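PDB 6K4F: DUF1987 domain-containing protein from Pseudomonas aeruginosa, which appears to act as the regulatory phosphoprotein of the SiaABC threonine phosphorylation pathway, which controls biofilm formation in response to carbon availability. Local coordinates for residues S4-P9 / F41-D46. Numbering follows the deposited sequence.
Sequences SDLHIP and FGQVID
Leu-6 and Ile-8 lie on the edge strand 6-8, which runs nearly antiparallel to the part of helix 37-53 carrying Gln-43 and Val-44: the two short axes pass 10.0 Å apart at an angle of 164°, and the nearest alpha carbons belong to Leu-6 and Val-44. No hydrogen bond crosses the gap, which is filled mainly by side chains. With chi1 at 177° the side chain of Leu-6 extends from the strand toward the helix, where its two methyls take different partners. CD2 sits almost equally close to both branches of Val-44, 4.0 Å from CG2 and slightly more from CG1, the two side chains meeting nearly at right angles. CD1 lies against the helix backbone one residue earlier, 4.1 Å from Gln-43 O. Ile-8 uses its longer branch differently. Its CD1 comes over the flat face of the Gln-43 amide, 3.7 Å from NE2 and 3.8 Å from OE1, so that a methyl lies against the carboxamide as against a small plate. Gln-43 reaches this place with CG tucked between backbone N and carbonyl carbon (chi1 64°) and the chain extended beyond, the two side chains reaching toward each other from opposite directions. The NE2 group also donates to Leu-40 O, a bond that should limit rotation of the amide and is consistent with its face being held toward the methyl. Ile-17 of the adjacent strand touches Leu-6, Ile-8 and Val-44, while Leu-26 meets Leu-6 and Val-44, extending the apolar layer inward; just before the strand, Ser-4 O accepts a hydrogen bond from Trp-47 NE1. The example illustrates helix-on-sheet packing in an alpha/beta fold: the crossover helix linking parallel strands 25-29 and 59-68 is met at its flank by one of the two edge strands of the mixed sheet.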
loop_
_atom_site.group_PDB
_atom_site.type_symbol
_atom_site.label_atom_id
_atom_site.label_comp_id
_atom_site.label_asym_id
_atom_site.label_seq_id
_atom_site.Cartn_x
_atom_site.Cartn_y
_atom_site.Cartn_z
ATOM N N SER A 4 8.852 -14.134 -6.216
ATOM C CA SER A 4 7.461 -14.488 -6.428
ATOM C C SER A 4 6.562 -13.273 -6.269
ATOM O O SER A 4 6.862 -12.343 -5.518
ATOM C CB SER A 4 7.017 -15.562 -5.435
ATOM O OG SER A 4 6.929 -15.006 -4.129
ATOM N N ASP A 5 5.429 -13.309 -6.956
ATOM C CA ASP A 5 4.413 -12.299 -6.736
ATOM C C ASP A 5 3.710 -12.546 -5.407
ATOM O O ASP A 5 3.701 -13.651 -4.866
ATOM C CB ASP A 5 3.366 -12.320 -7.848
ATOM C CG ASP A 5 3.917 -11.861 -9.174
ATOM O OD1 ASP A 5 4.993 -11.225 -9.192
ATOM O OD2 ASP A 5 3.266 -12.155 -10.193
ATOM N N LEU A 6 3.103 -11.490 -4.899
ATOM C CA LEU A 6 2.190 -11.565 -3.774
ATOM C C LEU A 6 0.773 -11.583 -4.329
ATOM O O LEU A 6 0.433 -10.776 -5.205
ATOM C CB LEU A 6 2.413 -10.356 -2.860
ATOM C CG LEU A 6 1.572 -10.072 -1.616
ATOM C CD1 LEU A 6 1.965 -10.960 -0.471
ATOM C CD2 LEU A 6 1.788 -8.619 -1.236
ATOM N N HIS A 7 -0.050 -12.504 -3.842
ATOM C CA HIS A 7 -1.404 -12.612 -4.376
ATOM C C HIS A 7 -2.346 -13.038 -3.257
ATOM O O HIS A 7 -2.456 -14.224 -2.940
ATOM C CB HIS A 7 -1.464 -13.583 -5.549
ATOM C CG HIS A 7 -2.792 -13.577 -6.237
ATOM N ND1 HIS A 7 -3.810 -14.440 -5.896
ATOM C CD2 HIS A 7 -3.290 -12.768 -7.202
ATOM C CE1 HIS A 7 -4.870 -14.182 -6.640
ATOM N NE2 HIS A 7 -4.581 -13.173 -7.442
ATOM N N ILE A 8 -3.044 -12.066 -2.680
ATOM C CA ILE A 8 -3.987 -12.297 -1.595
ATOM C C ILE A 8 -5.390 -12.096 -2.156
ATOM O O ILE A 8 -5.757 -10.960 -2.512
ATOM C CB ILE A 8 -3.726 -11.345 -0.418
ATOM C CG1 ILE A 8 -2.234 -11.268 -0.120
ATOM C CG2 ILE A 8 -4.547 -11.750 0.821
ATOM C CD1 ILE A 8 -1.632 -12.602 0.265
ATOM N N PRO A 9 -6.206 -13.146 -2.258
ATOM C CA PRO A 9 -7.578 -12.985 -2.754
ATOM C C PRO A 9 -8.420 -12.137 -1.820
ATOM O O PRO A 9 -8.350 -12.275 -0.596
ATOM C CB PRO A 9 -8.109 -14.424 -2.806
ATOM C CG PRO A 9 -6.898 -15.279 -2.804
ATOM C CD PRO A 9 -5.877 -14.558 -1.994
ATOM N N PHE A 41 -1.508 -8.352 6.815
ATOM C CA PHE A 41 -0.565 -7.414 6.216
ATOM C C PHE A 41 0.890 -7.703 6.529
ATOM O O PHE A 41 1.772 -7.067 5.930
ATOM C CB PHE A 41 -0.877 -5.977 6.683
ATOM C CG PHE A 41 -2.103 -5.402 6.041
ATOM C CD1 PHE A 41 -2.075 -4.980 4.718
ATOM C CD2 PHE A 41 -3.293 -5.317 6.750
ATOM C CE1 PHE A 41 -3.223 -4.463 4.116
ATOM C CE2 PHE A 41 -4.440 -4.807 6.167
ATOM C CZ PHE A 41 -4.415 -4.381 4.848
ATOM N N GLY A 42 1.172 -8.578 7.494
ATOM C CA GLY A 42 2.557 -8.858 7.820
ATOM C C GLY A 42 3.321 -9.349 6.608
ATOM O O GLY A 42 4.439 -8.903 6.342
ATOM N N GLN A 43 2.699 -10.235 5.833
ATOM C CA GLN A 43 3.323 -10.750 4.619
ATOM C C GLN A 43 3.469 -9.669 3.551
ATOM O O GLN A 43 4.354 -9.776 2.691
ATOM C CB GLN A 43 2.506 -11.921 4.082
ATOM C CG GLN A 43 1.108 -11.511 3.647
ATOM C CD GLN A 43 0.116 -12.648 3.597
ATOM O OE1 GLN A 43 0.455 -13.793 3.220
ATOM N NE2 GLN A 43 -1.145 -12.345 3.950
ATOM N N VAL A 44 2.605 -8.645 3.571
ATOM C CA VAL A 44 2.723 -7.544 2.612
ATOM C C VAL A 44 3.911 -6.667 2.965
ATOM O O VAL A 44 4.711 -6.282 2.102
ATOM C CB VAL A 44 1.423 -6.724 2.569
ATOM C CG1 VAL A 44 1.528 -5.590 1.506
ATOM C CG2 VAL A 44 0.232 -7.637 2.328
ATOM N N ILE A 45 4.027 -6.318 4.245
ATOM C CA ILE A 45 5.196 -5.597 4.725
ATOM C C ILE A 45 6.458 -6.355 4.348
ATOM O O ILE A 45 7.425 -5.785 3.825
ATOM C CB ILE A 45 5.088 -5.385 6.247
ATOM C CG1 ILE A 45 3.910 -4.451 6.553
ATOM C CG2 ILE A 45 6.388 -4.831 6.813
ATOM C CD1 ILE A 45 3.581 -4.334 8.038
ATOM N N ASP A 46 6.455 -7.665 4.600
ATOM C CA ASP A 46 7.605 -8.498 4.275
ATOM C C ASP A 46 7.934 -8.431 2.791
ATOM O O ASP A 46 9.097 -8.281 2.410
ATOM C CB ASP A 46 7.317 -9.940 4.709
ATOM C CG ASP A 46 8.560 -10.806 4.750
ATOM O OD1 ASP A 46 8.979 -11.307 3.681
ATOM O OD2 ASP A 46 9.109 -10.999 5.858
#